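PDB 1MZB: ferric uptake regulation protein from Pseudomonas aeruginosa, which probably represses iron-uptake genes by binding DNA as a metal-loaded dimer when iron is plentiful. Local coordinates for residues 32-43 and 72-84. Sequence-based numbering, arbitrary orientation.
Sequences QRHMSAEDVYKA and HNFDGGHAVFELA. With ZN (zinc ion), chain D; ZN (zinc ion), chain C.
H34 and E82 reach the same zinc ion, NE2 of H34 at 2.0 Å from the metal and OE1 of E82 likewise. The two side chains run alongside each other, imidazole and carboxylate planes turned 73° apart, and the second oxygen, OE2, lies at the edge of the H34 ring, 3.0 Å from its CD2. That oxygen also takes a weak hydrogen bond from ND1 of H72, so both carboxylate oxygens are engaged. H91 and E102 complete the site. F74 turns its ring edge to the face of H34 in a T-shaped pair, while CG2 of V80 lies 4.0 Å from CB of H34. One residue before E82, the N-H of F81 donates to the carbonyl oxygen of M35 (2.7 Å, nearly straight at 165°), tying strand 80-83 to the loop that leads into helix 37-46, whose start S36 and D39 close with a capping box. The zinc ligands, the ring pair and this bond make the tightly packed side.

Toward S36 the joint becomes looser and wetter. CB of S36 merely touches CD2 of H78; one water links O of H34 to NE2 of H78, another N of A37 to O of A79. With CG between its backbone N and carbonyl carbon (chi1 82°), H78 presents ND1 to a second zinc ion, 2.1 Å away, which D75 binds through OD2. Metal binding at the first site thus joins the approach to helix 37-46 to the two-stranded sheet, and through H91 and E102 to strands 90-94 and 100-103, consistent with metal-dependent positioning of the DNA-binding domain.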
loop_
_atom_site.group_PDB
_atom_site.type_symbol
_atom_site.label_atom_id
_atom_site.label_comp_id
_atom_site.label_asym_id
_atom_site.label_seq_id
_atom_site.Cartn_x
_atom_site.Cartn_y
_atom_site.Cartn_z
ATOM N N GLN A 32 -1.349 -15.601 5.481
ATOM C CA GLN A 32 -1.581 -15.593 4.041
ATOM C C GLN A 32 -2.246 -14.280 3.633
ATOM O O GLN A 32 -3.301 -13.896 4.164
ATOM C CB GLN A 32 -2.461 -16.786 3.653
ATOM C CG GLN A 32 -1.942 -18.130 4.177
ATOM C CD GLN A 32 -2.773 -19.316 3.708
ATOM O OE1 GLN A 32 -2.865 -19.589 2.505
ATOM N NE2 GLN A 32 -3.387 -20.025 4.656
ATOM N N ARG A 33 -1.624 -13.586 2.686
ATOM C CA ARG A 33 -2.144 -12.312 2.218
ATOM C C ARG A 33 -3.262 -12.526 1.180
ATOM O O ARG A 33 -4.215 -11.729 1.100
ATOM C CB ARG A 33 -1.008 -11.487 1.599
ATOM C CG ARG A 33 0.315 -11.532 2.376
ATOM C CD ARG A 33 1.222 -10.387 1.947
ATOM N NE ARG A 33 2.568 -10.485 2.509
ATOM C CZ ARG A 33 3.481 -9.517 2.423
ATOM N NH1 ARG A 33 3.183 -8.380 1.799
ATOM N NH2 ARG A 33 4.692 -9.689 2.950
ATOM N N HIS A 34 -3.132 -13.613 0.416
ATOM C CA HIS A 34 -4.078 -13.967 -0.644
ATOM C C HIS A 34 -4.751 -15.317 -0.400
ATOM O O HIS A 34 -4.342 -16.359 -0.915
ATOM C CB HIS A 34 -3.359 -13.985 -1.990
ATOM C CG HIS A 34 -2.566 -12.742 -2.246
ATOM N ND1 HIS A 34 -1.228 -12.671 -1.940
ATOM C CD2 HIS A 34 -2.996 -11.533 -2.689
ATOM C CE1 HIS A 34 -0.868 -11.426 -2.193
ATOM N NE2 HIS A 34 -1.903 -10.692 -2.654
ATOM N N MET A 35 -5.831 -15.268 0.353
ATOM C CA MET A 35 -6.553 -16.456 0.707
ATOM C C MET A 35 -7.689 -16.875 -0.222
ATOM O O MET A 35 -8.457 -16.057 -0.720
ATOM C CB MET A 35 -7.122 -16.295 2.109
ATOM C CG MET A 35 -6.055 -16.333 3.234
ATOM S SD MET A 35 -6.830 -16.272 4.848
ATOM C CE MET A 35 -7.735 -14.846 4.681
ATOM N N SER A 36 -7.791 -18.180 -0.398
ATOM C CA SER A 36 -8.892 -18.767 -1.142
ATOM C C SER A 36 -10.055 -18.940 -0.154
ATOM O O SER A 36 -9.895 -18.771 1.087
ATOM C CB SER A 36 -8.500 -20.155 -1.658
ATOM O OG SER A 36 -8.463 -21.066 -0.574
ATOM N N ALA A 37 -11.228 -19.282 -0.678
ATOM C CA ALA A 37 -12.391 -19.541 0.182
ATOM C C ALA A 37 -12.087 -20.687 1.151
ATOM O O ALA A 37 -12.459 -20.646 2.328
ATOM C CB ALA A 37 -13.628 -19.888 -0.677
ATOM N N GLU A 38 -11.376 -21.704 0.668
ATOM C CA GLU A 38 -11.003 -22.843 1.511
ATOM C C GLU A 38 -10.025 -22.441 2.615
ATOM O O GLU A 38 -10.112 -22.956 3.749
ATOM C CB GLU A 38 -10.375 -23.960 0.655
ATOM C CG GLU A 38 -11.421 -24.844 -0.032
ATOM C CD GLU A 38 -10.753 -26.029 -0.704
ATOM O OE1 GLU A 38 -10.265 -26.914 0.049
ATOM O OE2 GLU A 38 -10.712 -26.049 -1.966
ATOM N N ASP A 39 -9.080 -21.551 2.286
ATOM C CA ASP A 39 -8.125 -21.072 3.294
ATOM C C ASP A 39 -8.895 -20.373 4.406
ATOM O O ASP A 39 -8.592 -20.562 5.589
ATOM C CB ASP A 39 -7.113 -20.075 2.715
ATOM C CG ASP A 39 -6.131 -20.704 1.713
ATOM O OD1 ASP A 39 -5.764 -21.900 1.867
ATOM O OD2 ASP A 39 -5.711 -19.978 0.776
ATOM N N VAL A 40 -9.875 -19.545 4.039
ATOM C CA VAL A 40 -10.663 -18.852 5.066
ATOM C C VAL A 40 -11.418 -19.883 5.909
ATOM O O VAL A 40 -11.374 -19.853 7.168
ATOM C CB VAL A 40 -11.648 -17.825 4.425
ATOM C CG1 VAL A 40 -12.520 -17.177 5.495
ATOM C CG2 VAL A 40 -10.878 -16.741 3.684
ATOM N N TYR A 41 -12.114 -20.796 5.240
ATOM C CA TYR A 41 -12.866 -21.872 5.917
ATOM C C TYR A 41 -11.987 -22.696 6.875
ATOM O O TYR A 41 -12.360 -22.941 8.061
ATOM C CB TYR A 41 -13.491 -22.795 4.840
ATOM C CG TYR A 41 -14.068 -24.074 5.377
ATOM C CD1 TYR A 41 -15.277 -24.081 6.061
ATOM C CD2 TYR A 41 -13.393 -25.286 5.201
ATOM C CE1 TYR A 41 -15.816 -25.288 6.560
ATOM C CE2 TYR A 41 -13.914 -26.483 5.695
ATOM C CZ TYR A 41 -15.117 -26.474 6.372
ATOM O OH TYR A 41 -15.589 -27.662 6.892
ATOM N N LYS A 42 -10.816 -23.103 6.399
ATOM C CA LYS A 42 -9.897 -23.892 7.218
ATOM C C LYS A 42 -9.434 -23.089 8.429
ATOM O O LYS A 42 -9.362 -23.635 9.546
ATOM C CB LYS A 42 -8.684 -24.336 6.413
ATOM C CG LYS A 42 -8.997 -25.471 5.432
ATOM C CD LYS A 42 -7.850 -25.658 4.445
ATOM C CE LYS A 42 -8.160 -26.740 3.416
ATOM N NZ LYS A 42 -7.063 -26.859 2.413
ATOM N N ALA A 43 -9.107 -21.816 8.216
ATOM C CA ALA A 43 -8.678 -20.955 9.340
ATOM C C ALA A 43 -9.807 -20.869 10.354
ATOM O O ALA A 43 -9.578 -20.957 11.568
ATOM C CB ALA A 43 -8.329 -19.569 8.847
ATOM N N HIS A 72 -9.243 -12.173 -7.266
ATOM C CA HIS A 72 -8.216 -12.320 -8.275
ATOM C C HIS A 72 -8.077 -13.821 -8.578
ATOM O O HIS A 72 -8.429 -14.643 -7.759
ATOM C CB HIS A 72 -6.853 -11.880 -7.719
ATOM C CG HIS A 72 -6.666 -10.395 -7.612
ATOM N ND1 HIS A 72 -6.513 -9.758 -6.398
ATOM C CD2 HIS A 72 -6.463 -9.453 -8.560
ATOM C CE1 HIS A 72 -6.218 -8.488 -6.603
ATOM N NE2 HIS A 72 -6.177 -8.274 -7.905
ATOM N N ASN A 73 -7.602 -14.158 -9.775
ATOM C CA ASN A 73 -7.368 -15.572 -10.091
ATOM C C ASN A 73 -5.971 -15.512 -10.698
ATOM O O ASN A 73 -5.789 -15.168 -11.881
ATOM C CB ASN A 73 -8.360 -16.106 -11.107
ATOM C CG ASN A 73 -8.197 -17.584 -11.317
ATOM O OD1 ASN A 73 -7.075 -18.089 -11.261
ATOM N ND2 ASN A 73 -9.310 -18.297 -11.537
ATOM N N PHE A 74 -4.975 -15.819 -9.886
ATOM C CA PHE A 74 -3.592 -15.738 -10.360
ATOM C C PHE A 74 -3.017 -16.979 -11.023
ATOM O O PHE A 74 -2.161 -16.855 -11.916
ATOM C CB PHE A 74 -2.659 -15.368 -9.199
ATOM C CG PHE A 74 -2.979 -14.035 -8.552
ATOM C CD1 PHE A 74 -2.957 -12.857 -9.299
ATOM C CD2 PHE A 74 -3.206 -13.960 -7.174
ATOM C CE1 PHE A 74 -3.151 -11.593 -8.663
ATOM C CE2 PHE A 74 -3.405 -12.720 -6.544
ATOM C CZ PHE A 74 -3.373 -11.545 -7.282
ATOM N N ASP A 75 -3.454 -18.162 -10.608
ATOM C CA ASP A 75 -2.890 -19.364 -11.221
ATOM C C ASP A 75 -3.864 -20.001 -12.181
ATOM O O ASP A 75 -3.569 -21.049 -12.759
ATOM C CB ASP A 75 -2.401 -20.361 -10.158
ATOM C CG ASP A 75 -3.529 -21.050 -9.387
ATOM O OD1 ASP A 75 -4.736 -20.898 -9.721
ATOM O OD2 ASP A 75 -3.191 -21.784 -8.421
ATOM N N GLY A 76 -5.013 -19.342 -12.384
ATOM C CA GLY A 76 -6.010 -19.856 -13.307
ATOM C C GLY A 76 -7.016 -20.831 -12.710
ATOM O O GLY A 76 -8.160 -20.907 -13.167
ATOM N N GLY A 77 -6.611 -21.527 -11.648
ATOM C CA GLY A 77 -7.456 -22.544 -11.069
ATOM C C GLY A 77 -8.135 -22.268 -9.742
ATOM O O GLY A 77 -8.958 -23.090 -9.311
ATOM N N HIS A 78 -7.797 -21.167 -9.075
ATOM C CA HIS A 78 -8.548 -20.848 -7.843
ATOM C C HIS A 78 -8.643 -19.347 -7.639
ATOM O O HIS A 78 -7.799 -18.591 -8.112
ATOM C CB HIS A 78 -7.985 -21.532 -6.594
ATOM C CG HIS A 78 -6.826 -20.826 -5.976
ATOM N ND1 HIS A 78 -5.520 -21.044 -6.339
ATOM C CD2 HIS A 78 -6.788 -19.896 -4.983
ATOM C CE1 HIS A 78 -4.722 -20.277 -5.571
ATOM N NE2 HIS A 78 -5.436 -19.546 -4.729
ATOM N N ALA A 79 -9.708 -18.927 -6.957
ATOM C CA ALA A 79 -9.939 -17.512 -6.711
ATOM C C ALA A 79 -9.286 -17.129 -5.391
ATOM O O ALA A 79 -9.351 -17.900 -4.453
ATOM C CB ALA A 79 -11.413 -17.254 -6.608
ATOM N N VAL A 80 -8.668 -15.950 -5.355
ATOM C CA VAL A 80 -8.044 -15.436 -4.157
ATOM C C VAL A 80 -8.874 -14.227 -3.755
ATOM O O VAL A 80 -9.272 -13.480 -4.627
ATOM C CB VAL A 80 -6.620 -14.965 -4.473
ATOM C CG1 VAL A 80 -6.163 -13.902 -3.499
ATOM C CG2 VAL A 80 -5.699 -16.180 -4.439
ATOM N N PHE A 81 -9.111 -14.022 -2.450
ATOM C CA PHE A 81 -9.896 -12.861 -2.029
ATOM C C PHE A 81 -9.010 -12.066 -1.088
ATOM O O PHE A 81 -8.405 -12.650 -0.201
ATOM C CB PHE A 81 -11.149 -13.306 -1.280
ATOM C CG PHE A 81 -12.143 -14.044 -2.136
ATOM C CD1 PHE A 81 -12.046 -15.422 -2.325
ATOM C CD2 PHE A 81 -13.201 -13.361 -2.745
ATOM C CE1 PHE A 81 -13.018 -16.123 -3.116
ATOM C CE2 PHE A 81 -14.161 -14.040 -3.524
ATOM C CZ PHE A 81 -14.073 -15.423 -3.708
ATOM N N GLU A 82 -8.901 -10.766 -1.288
ATOM C CA GLU A 82 -8.065 -9.970 -0.386
ATOM C C GLU A 82 -8.772 -8.660 -0.133
ATOM O O GLU A 82 -9.589 -8.243 -0.922
ATOM C CB GLU A 82 -6.672 -9.725 -0.977
ATOM C CG GLU A 82 -6.659 -9.069 -2.370
ATOM C CD GLU A 82 -5.256 -9.055 -3.009
ATOM O OE1 GLU A 82 -4.365 -8.342 -2.514
ATOM O OE2 GLU A 82 -5.053 -9.764 -4.012
ATOM N N LEU A 83 -8.505 -8.048 1.003
ATOM C CA LEU A 83 -9.143 -6.788 1.295
ATOM C C LEU A 83 -8.810 -5.742 0.236
ATOM O O LEU A 83 -7.754 -5.785 -0.427
ATOM C CB LEU A 83 -8.693 -6.301 2.665
ATOM C CG LEU A 83 -9.130 -7.217 3.795
ATOM C CD1 LEU A 83 -8.449 -6.745 5.084
ATOM C CD2 LEU A 83 -10.685 -7.195 3.935
ATOM N N ALA A 84 -9.738 -4.806 0.074
ATOM C CA ALA A 84 -9.588 -3.719 -0.870
ATOM C C ALA A 84 -9.018 -2.534 -0.079
ATOM O O ALA A 84 -8.118 -1.846 -0.557
ATOM C CB ALA A 84 -10.960 -3.354 -1.481
HETATM ZN ZN ZN D . -4.599 -22.615 -7.409
HETATM ZN ZN ZN C . -2.501 -8.853 -3.166
HETATM O O HOH W 1 -6.358 -9.767 2.913
HETATM O O HOH W 2 -4.204 -18.518 -2.635
HETATM O O HOH W 3 -11.445 -19.452 -3.526
#